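Local coordinates for purine nucleoside phosphorylase (Grouper iridovirus, PDB 3KHS), which probably catalyses the phosphorolysis of purine nucleosides to free base and pentose 1-phosphate for purine salvage, as a trimeric enzyme, at residues S74-K79 against K101-K106; I133-L138 against K204-M209; N142-P147 against R155-T160. One frame throughout, in Å; residues are numbered along the deposited sequence.

Contact 1: S74-K79 against K101-K106; sequences SCVCMK and KALGVK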
loop_
_atom_site.group_PDB
_atom_site.type_symbol
_atom_site.label_atom_id
_atom_site.label_comp_id
_atom_site.label_asym_id
_atom_site.label_seq_id
_atom_site.Cartn_x
_atom_site.Cartn_y
_atom_site.Cartn_z
ATOM N N SER B 74 -36.090 -3.858 13.520
ATOM C CA SER B 74 -36.106 -3.720 12.064
ATOM C C SER B 74 -34.643 -3.664 11.594
ATOM O O SER B 74 -33.839 -2.812 12.023
ATOM C CB SER B 74 -36.863 -2.463 11.644
ATOM O OG SER B 74 -36.420 -1.361 12.400
ATOM N N CYS B 75 -34.304 -4.591 10.715
ATOM C CA CYS B 75 -32.945 -4.704 10.210
ATOM C C CYS B 75 -32.886 -4.657 8.688
ATOM O O CYS B 75 -33.889 -4.906 7.990
ATOM C CB CYS B 75 -32.323 -6.063 10.641
ATOM S SG CYS B 75 -32.442 -6.603 12.388
ATOM N N VAL B 76 -31.684 -4.347 8.201
ATOM C CA VAL B 76 -31.366 -4.368 6.779
ATOM C C VAL B 76 -30.161 -5.315 6.761
ATOM O O VAL B 76 -29.218 -5.136 7.529
ATOM C CB VAL B 76 -30.975 -2.968 6.201
ATOM C CG1 VAL B 76 -29.901 -2.345 6.998
ATOM C CG2 VAL B 76 -30.500 -3.131 4.767
ATOM N N CYS B 77 -30.214 -6.339 5.915
ATOM C CA CYS B 77 -29.142 -7.315 5.840
ATOM C C CYS B 77 -28.534 -7.436 4.454
ATOM O O CYS B 77 -29.247 -7.644 3.475
ATOM C CB CYS B 77 -29.657 -8.684 6.264
ATOM S SG CYS B 77 -28.489 -10.089 6.005
ATOM N N MET B 78 -27.211 -7.296 4.387
ATOM C CA MET B 78 -26.458 -7.427 3.148
ATOM C C MET B 78 -26.099 -8.895 2.969
ATOM O O MET B 78 -25.390 -9.463 3.793
ATOM C CB MET B 78 -25.158 -6.607 3.220
ATOM C CG MET B 78 -25.284 -5.094 2.828
ATOM S SD MET B 78 -23.742 -4.164 2.868
ATOM C CE MET B 78 -22.977 -4.590 1.320
ATOM N N LYS B 79 -26.616 -9.522 1.917
ATOM C CA LYS B 79 -26.279 -10.906 1.617
ATOM C C LYS B 79 -25.193 -10.818 0.544
ATOM O O LYS B 79 -25.476 -10.910 -0.644
ATOM C CB LYS B 79 -27.500 -11.675 1.094
ATOM C CG LYS B 79 -28.406 -12.204 2.207
ATOM C CD LYS B 79 -29.473 -13.144 1.700
ATOM C CE LYS B 79 -28.923 -14.528 1.397
ATOM N NZ LYS B 79 -30.033 -15.547 1.272
ATOM N N LYS B 101 -25.972 4.152 6.712
ATOM C CA LYS B 101 -26.099 5.357 7.515
ATOM C C LYS B 101 -27.278 6.214 7.051
ATOM O O LYS B 101 -28.102 6.646 7.858
ATOM C CB LYS B 101 -24.829 6.200 7.441
ATOM C CG LYS B 101 -24.881 7.494 8.253
ATOM C CD LYS B 101 -23.984 8.547 7.640
ATOM C CE LYS B 101 -23.529 9.592 8.657
ATOM N NZ LYS B 101 -24.634 10.026 9.530
ATOM N N ALA B 102 -27.340 6.452 5.745
ATOM C CA ALA B 102 -28.398 7.248 5.144
ATOM C C ALA B 102 -29.774 6.663 5.423
ATOM O O ALA B 102 -30.759 7.374 5.379
ATOM C CB ALA B 102 -28.173 7.345 3.627
ATOM N N LEU B 103 -29.829 5.360 5.681
ATOM C CA LEU B 103 -31.083 4.666 5.974
ATOM C C LEU B 103 -31.477 4.849 7.430
ATOM O O LEU B 103 -32.587 4.500 7.817
ATOM C CB LEU B 103 -30.950 3.164 5.737
ATOM C CG LEU B 103 -30.976 2.585 4.339
ATOM C CD1 LEU B 103 -30.705 1.099 4.431
ATOM C CD2 LEU B 103 -32.317 2.829 3.707
ATOM N N GLY B 104 -30.553 5.367 8.235
ATOM C CA GLY B 104 -30.829 5.556 9.648
ATOM C C GLY B 104 -30.318 4.433 10.540
ATOM O O GLY B 104 -30.675 4.376 11.724
ATOM N N VAL B 105 -29.487 3.539 9.994
ATOM C CA VAL B 105 -28.958 2.455 10.811
ATOM C C VAL B 105 -28.068 3.011 11.912
ATOM O O VAL B 105 -27.305 3.938 11.706
ATOM C CB VAL B 105 -28.156 1.426 10.003
ATOM C CG1 VAL B 105 -27.591 0.380 10.953
ATOM C CG2 VAL B 105 -29.055 0.740 8.990
ATOM N N LYS B 106 -28.187 2.438 13.101
ATOM C CA LYS B 106 -27.390 2.899 14.232
ATOM C C LYS B 106 -26.334 1.893 14.653
ATOM O O LYS B 106 -25.292 2.271 15.161
ATOM C CB LYS B 106 -28.316 3.265 15.405
ATOM C CG LYS B 106 -29.023 4.585 15.167
ATOM C CD LYS B 106 -30.131 4.800 16.180
ATOM C CE LYS B 106 -30.860 6.135 15.979
ATOM N NZ LYS B 106 -31.876 6.388 17.066
#
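With chi1 at 53°, Val76 carries CG1 between its own backbone N and carbonyl carbon and swings CG2 anti to the N, a setting that gives each methyl its own partner, Val105 and Leu103. In Val105 a chi1 of 177° puts CG1 anti to the backbone N and leaves CG2 beside that N, where it meets Val76. Val76 CG1 and Val105 CG2 lie 3.8 Å apart, one methyl against one methyl, the two side chains running at about a right angle. The other branch, Val76 CG2, faces Leu103 CD1 at a looser 4.2 Å; the longer side chain of leucine spans the distance to the strand. Valine suits residue 76 because a branched CB lets one short residue serve two partners while its backbone stays in the sheet, bonded to Leu24 and Ile26 of the parallel neighbouring strand. The contact belongs to a beta-alpha-beta crossover: strand 73-79 leads through helix 95-102 to strand 107-116, and strand 24-28 lies between the two strands, parallel to both. Gly104, the first residue to leave helical backbone angles, forms a Schellman motif behind the helix. At a phi of 97° a CB would press on the carbonyl O of Leu103, and glycine, having none, accepts the turn; Gly104 N donates to Lys101 O at 2.8 Å. The chain thus turns between Leu103 and Val105 while both keep their CB atoms directed at the strand. No hydrogen bond crosses between the segments. Phe100, Leu65 and Phe67 also pack on Val76, while Ala11 and Asn15 of helix 3-15 touch Leu103.

Contact 2: I133-L138 against K204-M209; sequences INLPGL and KILRLM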
loop_
_atom_site.group_PDB
_atom_site.type_symbol
_atom_site.label_atom_id
_atom_site.label_comp_id
_atom_site.label_asym_id
_atom_site.label_seq_id
_atom_site.Cartn_x
_atom_site.Cartn_y
_atom_site.Cartn_z
ATOM N N ILE B 133 -6.169 -4.124 11.897
ATOM C CA ILE B 133 -4.957 -3.597 11.282
ATOM C C ILE B 133 -5.318 -3.576 9.800
ATOM O O ILE B 133 -5.415 -4.633 9.160
ATOM C CB ILE B 133 -3.748 -4.520 11.460
ATOM C CG1 ILE B 133 -3.371 -4.630 12.931
ATOM C CG2 ILE B 133 -2.566 -3.961 10.692
ATOM C CD1 ILE B 133 -2.392 -5.766 13.196
ATOM N N ASN B 134 -5.561 -2.377 9.273
ATOM C CA ASN B 134 -5.944 -2.213 7.875
ATOM C C ASN B 134 -4.790 -1.752 6.998
ATOM O O ASN B 134 -4.593 -0.558 6.763
ATOM C CB ASN B 134 -7.116 -1.235 7.776
ATOM C CG ASN B 134 -7.708 -1.191 6.390
ATOM O OD1 ASN B 134 -7.890 -2.223 5.783
ATOM N ND2 ASN B 134 -8.024 0.010 5.889
ATOM N N LEU B 135 -4.016 -2.707 6.513
ATOM C CA LEU B 135 -2.859 -2.366 5.678
ATOM C C LEU B 135 -3.168 -1.513 4.443
ATOM O O LEU B 135 -2.521 -0.513 4.220
ATOM C CB LEU B 135 -2.118 -3.641 5.279
ATOM C CG LEU B 135 -1.620 -4.461 6.496
ATOM C CD1 LEU B 135 -1.122 -5.806 6.002
ATOM C CD2 LEU B 135 -0.503 -3.712 7.273
ATOM N N PRO B 136 -4.187 -1.869 3.655
ATOM C CA PRO B 136 -4.456 -1.034 2.477
ATOM C C PRO B 136 -4.780 0.413 2.846
ATOM O O PRO B 136 -4.439 1.345 2.115
ATOM C CB PRO B 136 -5.650 -1.710 1.830
ATOM C CG PRO B 136 -5.533 -3.132 2.254
ATOM C CD PRO B 136 -5.073 -3.042 3.698
ATOM N N GLY B 137 -5.447 0.591 3.989
ATOM C CA GLY B 137 -5.836 1.926 4.413
ATOM C C GLY B 137 -4.689 2.780 4.938
ATOM O O GLY B 137 -4.814 4.002 5.083
ATOM N N LEU B 138 -3.564 2.149 5.245
ATOM C CA LEU B 138 -2.412 2.911 5.714
ATOM C C LEU B 138 -1.608 3.348 4.517
ATOM O O LEU B 138 -0.843 4.295 4.604
ATOM C CB LEU B 138 -1.502 2.062 6.604
ATOM C CG LEU B 138 -1.998 1.874 8.043
ATOM C CD1 LEU B 138 -1.297 0.702 8.704
ATOM C CD2 LEU B 138 -1.747 3.159 8.802
ATOM N N LYS B 204 4.532 -14.278 8.553
ATOM C CA LYS B 204 5.375 -13.998 9.694
ATOM C C LYS B 204 5.272 -12.545 10.060
ATOM O O LYS B 204 5.160 -12.212 11.227
ATOM C CB LYS B 204 6.828 -14.331 9.389
ATOM C CG LYS B 204 7.075 -15.824 9.443
ATOM C CD LYS B 204 8.458 -16.207 8.956
ATOM C CE LYS B 204 8.530 -17.715 8.807
ATOM N NZ LYS B 204 9.897 -18.193 8.466
ATOM N N ILE B 205 5.317 -11.667 9.067
ATOM C CA ILE B 205 5.219 -10.250 9.349
ATOM C C ILE B 205 3.866 -9.921 10.005
ATOM O O ILE B 205 3.790 -9.143 10.960
ATOM C CB ILE B 205 5.394 -9.458 8.081
ATOM C CG1 ILE B 205 6.843 -9.604 7.597
ATOM C CG2 ILE B 205 5.000 -8.023 8.330
ATOM C CD1 ILE B 205 7.029 -9.334 6.055
ATOM N N LEU B 206 2.808 -10.559 9.532
ATOM C CA LEU B 206 1.486 -10.321 10.086
ATOM C C LEU B 206 1.420 -10.738 11.558
ATOM O O LEU B 206 0.699 -10.120 12.349
ATOM C CB LEU B 206 0.442 -11.073 9.288
ATOM C CG LEU B 206 -0.246 -10.292 8.176
ATOM C CD1 LEU B 206 0.736 -9.469 7.359
ATOM C CD2 LEU B 206 -1.026 -11.271 7.324
ATOM N N ARG B 207 2.161 -11.791 11.919
ATOM C CA ARG B 207 2.188 -12.262 13.295
ATOM C C ARG B 207 2.982 -11.281 14.096
ATOM O O ARG B 207 2.616 -10.934 15.211
ATOM C CB ARG B 207 2.849 -13.617 13.407
ATOM C CG ARG B 207 1.922 -14.707 13.048
ATOM C CD ARG B 207 2.519 -16.051 13.304
ATOM N NE ARG B 207 1.461 -17.009 13.103
ATOM C CZ ARG B 207 1.653 -18.306 12.973
ATOM N NH1 ARG B 207 2.887 -18.793 13.034
ATOM N NH2 ARG B 207 0.611 -19.101 12.752
ATOM N N LEU B 208 4.079 -10.823 13.526
ATOM C CA LEU B 208 4.899 -9.856 14.216
ATOM C C LEU B 208 4.067 -8.581 14.461
ATOM O O LEU B 208 4.349 -7.847 15.394
ATOM C CB LEU B 208 6.129 -9.562 13.370
ATOM C CG LEU B 208 7.355 -8.832 13.909
ATOM C CD1 LEU B 208 7.566 -9.074 15.403
ATOM C CD2 LEU B 208 8.564 -9.354 13.110
ATOM N N MET B 209 3.046 -8.315 13.640
ATOM C CA MET B 209 2.235 -7.103 13.866
ATOM C C MET B 209 1.149 -7.305 14.922
ATOM O O MET B 209 0.446 -6.367 15.279
ATOM C CB MET B 209 1.588 -6.613 12.563
ATOM C CG MET B 209 2.511 -5.856 11.661
ATOM S SD MET B 209 1.896 -5.821 9.960
ATOM C CE MET B 209 3.139 -4.652 9.235
#
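Two carbonyls hold the backbone N of Met209, both weakly: Ile205 O at 2.9 Å and Leu206 O at 3.2 Å. They tie Met209 back to the C-terminal part of helix 200-208, and its side chain is directed at segment 133-138. From CG onward the methionine is extended, and Met209 SD comes to 4.2 Å from Leu135 CD2, the two side chains crossing at a slant. The other branch, Leu135 CD1, touches Leu206 CD1 at 4.3 Å; the two methyls of Leu135 thus meet residues three apart in the chain, Leu206 and Met209. Ile133 works nearer the backbone: its long arm, chi2 167°, carries CD1 to 3.6 Å from Met209 O and to 4.1 Å from Met209 CB. Long, unbranched methionine and end-branched leucine suit a gap that keeps the closest CA atoms, those of Ile133 and Met209, 8.4 Å apart. Cys190 of strand 184-191 packs on both Leu135 and Leu206. Ile133 and Met209 also touch Ile205 of the second subunit, while Ile205 of this chain meets Ile133 of the third. This head-to-tail packing, each Ile133 on the next subunit's Ile205, places the contact at the subunit interface of the cyclic trimer, the assembly known for trimeric purine nucleoside phosphorylases.

Contact 3: N142-P147 against R155-T160; sequences NPLTGP and RFPSMT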
loop_
_atom_site.group_PDB
_atom_site.type_symbol
_atom_site.label_atom_id
_atom_site.label_comp_id
_atom_site.label_asym_id
_atom_site.label_seq_id
_atom_site.Cartn_x
_atom_site.Cartn_y
_atom_site.Cartn_z
ATOM N N ASN B 142 -7.399 3.968 1.343
ATOM C CA ASN B 142 -8.201 4.278 2.519
ATOM C C ASN B 142 -9.613 4.615 2.023
ATOM O O ASN B 142 -9.784 5.433 1.136
ATOM C CB ASN B 142 -7.595 5.475 3.258
ATOM C CG ASN B 142 -8.235 5.692 4.615
ATOM O OD1 ASN B 142 -9.379 6.147 4.705
ATOM N ND2 ASN B 142 -7.516 5.334 5.677
ATOM N N PRO B 143 -10.631 4.006 2.613
ATOM C CA PRO B 143 -12.023 4.231 2.204
ATOM C C PRO B 143 -12.573 5.656 2.380
ATOM O O PRO B 143 -13.609 5.984 1.838
ATOM C CB PRO B 143 -12.777 3.191 3.027
ATOM C CG PRO B 143 -12.044 3.267 4.358
ATOM C CD PRO B 143 -10.563 3.406 3.956
ATOM N N LEU B 144 -11.873 6.486 3.133
ATOM C CA LEU B 144 -12.301 7.857 3.351
ATOM C C LEU B 144 -11.486 8.790 2.486
ATOM O O LEU B 144 -11.719 9.997 2.475
ATOM C CB LEU B 144 -12.119 8.283 4.808
ATOM C CG LEU B 144 -12.899 7.462 5.819
ATOM C CD1 LEU B 144 -12.552 7.925 7.208
ATOM C CD2 LEU B 144 -14.390 7.623 5.543
ATOM N N THR B 145 -10.516 8.260 1.757
ATOM C CA THR B 145 -9.727 9.153 0.904
ATOM C C THR B 145 -10.654 9.915 -0.038
ATOM O O THR B 145 -11.569 9.333 -0.625
ATOM C CB THR B 145 -8.679 8.391 0.076
ATOM O OG1 THR B 145 -7.676 7.859 0.953
ATOM C CG2 THR B 145 -8.034 9.320 -0.959
ATOM N N GLY B 146 -10.416 11.220 -0.151
ATOM C CA GLY B 146 -11.228 12.087 -1.000
ATOM C C GLY B 146 -11.825 13.238 -0.215
ATOM O O GLY B 146 -11.430 13.464 0.924
ATOM N N PRO B 147 -12.750 14.014 -0.799
ATOM C CA PRO B 147 -13.360 15.127 -0.062
ATOM C C PRO B 147 -14.272 14.622 1.042
ATOM O O PRO B 147 -14.900 13.569 0.904
ATOM C CB PRO B 147 -14.127 15.889 -1.145
ATOM C CG PRO B 147 -14.312 14.872 -2.244
ATOM C CD PRO B 147 -12.987 14.173 -2.242
ATOM N N ARG B 155 -13.318 15.053 9.452
ATOM C CA ARG B 155 -12.364 14.951 8.360
ATOM C C ARG B 155 -11.345 13.875 8.781
ATOM O O ARG B 155 -10.979 13.002 8.008
ATOM C CB ARG B 155 -11.637 16.292 8.169
ATOM C CG ARG B 155 -11.319 16.692 6.718
ATOM C CD ARG B 155 -10.319 15.811 5.951
ATOM N NE ARG B 155 -10.899 14.533 5.519
ATOM C CZ ARG B 155 -10.933 14.092 4.260
ATOM N NH1 ARG B 155 -10.420 14.823 3.273
ATOM N NH2 ARG B 155 -11.479 12.911 3.985
ATOM N N PHE B 156 -10.895 13.976 10.023
ATOM C CA PHE B 156 -9.923 13.062 10.597
ATOM C C PHE B 156 -10.567 12.289 11.753
ATOM O O PHE B 156 -10.296 12.554 12.921
ATOM C CB PHE B 156 -8.729 13.858 11.120
ATOM C CG PHE B 156 -8.077 14.720 10.091
ATOM C CD1 PHE B 156 -7.395 14.147 9.013
ATOM C CD2 PHE B 156 -8.098 16.114 10.218
ATOM C CE1 PHE B 156 -6.735 14.957 8.078
ATOM C CE2 PHE B 156 -7.443 16.938 9.287
ATOM C CZ PHE B 156 -6.759 16.362 8.217
ATOM N N PRO B 157 -11.424 11.312 11.428
ATOM C CA PRO B 157 -12.124 10.488 12.410
ATOM C C PRO B 157 -11.206 9.602 13.245
ATOM O O PRO B 157 -10.262 8.993 12.730
ATOM C CB PRO B 157 -13.055 9.654 11.544
ATOM C CG PRO B 157 -12.253 9.465 10.287
ATOM C CD PRO B 157 -11.707 10.853 10.055
ATOM N N SER B 158 -11.492 9.528 14.536
ATOM C CA SER B 158 -10.710 8.688 15.420
ATOM C C SER B 158 -11.108 7.239 15.223
ATOM O O SER B 158 -12.297 6.913 15.080
ATOM C CB SER B 158 -10.938 9.058 16.885
ATOM O OG SER B 158 -10.716 7.924 17.698
ATOM N N MET B 159 -10.103 6.373 15.232
ATOM C CA MET B 159 -10.305 4.942 15.071
ATOM C C MET B 159 -9.843 4.240 16.345
ATOM O O MET B 159 -9.504 3.066 16.327
ATOM C CB MET B 159 -9.498 4.440 13.855
ATOM C CG MET B 159 -10.028 4.926 12.481
ATOM S SD MET B 159 -11.812 4.470 12.211
ATOM C CE MET B 159 -12.483 6.163 11.854
ATOM N N THR B 160 -9.839 4.961 17.461
ATOM C CA THR B 160 -9.387 4.378 18.711
ATOM C C THR B 160 -10.312 3.304 19.258
ATOM O O THR B 160 -9.841 2.390 19.926
ATOM C CB THR B 160 -9.132 5.461 19.769
ATOM O OG1 THR B 160 -7.948 6.191 19.416
ATOM C CG2 THR B 160 -8.927 4.845 21.130
#
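Neither segment is regular helix or strand. Asn142 to Thr145 form a type I beta turn, closed by Thr145 N donating to Asn142 O at 3.0 Å; Pro143, with its phi fixed near -63°, fits the second position. Gly146 then adopts a phi of 123° that strongly favours glycine, and its carbonyl O becomes the anchor for Arg155. The arginine's CB points away, but bends at chi2 and chi3 fold the chain back. The guanidinium then grips Gly146 O end-on, Arg155 NH1 at 2.9 Å (N-H...O 148°) and Arg155 NH2 at 3.1 Å, with the oxygen close to the guanidinium plane. A weak bond from Arg155 NH2 to Leu144 O, 3.3 Å, ties in the turn as well. Beside these hydrogen bonds the CD1 methyl of Leu144 meets the CG corner of the Pro157 ring at 3.5 Å, two compact apolar groups. Asn142 OD1 accepts from Leu144 N at 3.0 Å on a lone pair, an Asx turn that steadies Leu144, and Ser158 OG makes an ST turn with Thr160 N. The neighbouring Phe156 meets Tyr85 of the second subunit edge-to-face and packs on its Phe197, consistent with trimeric purine nucleoside phosphorylases, where a loop phenylalanine completes the nucleoside pocket of an adjacent subunit.

In the fold
Contact 1 lies about 30 Å, centre to centre, from contact 2, on the opposite side of the chain's centre, although both reach the same mixed sheet. Contact 3 is intermediate, its centre about 21 Å from that of contact 1 and 18 Å from that of contact 2. It falls within the stretch of chain that separates the two halves of contact 2, and the two are joined directly: Asn142 ND2 probably donates to Gly137 O, 3.1 Å away. Contacts 2 and 3 both lie at the trimer interface, contact 2 meeting the third subunit as well, whereas contact 1 is internal to its own chain. By analogy with related trimeric enzymes, contact 3 probably adjoins a nucleoside pocket.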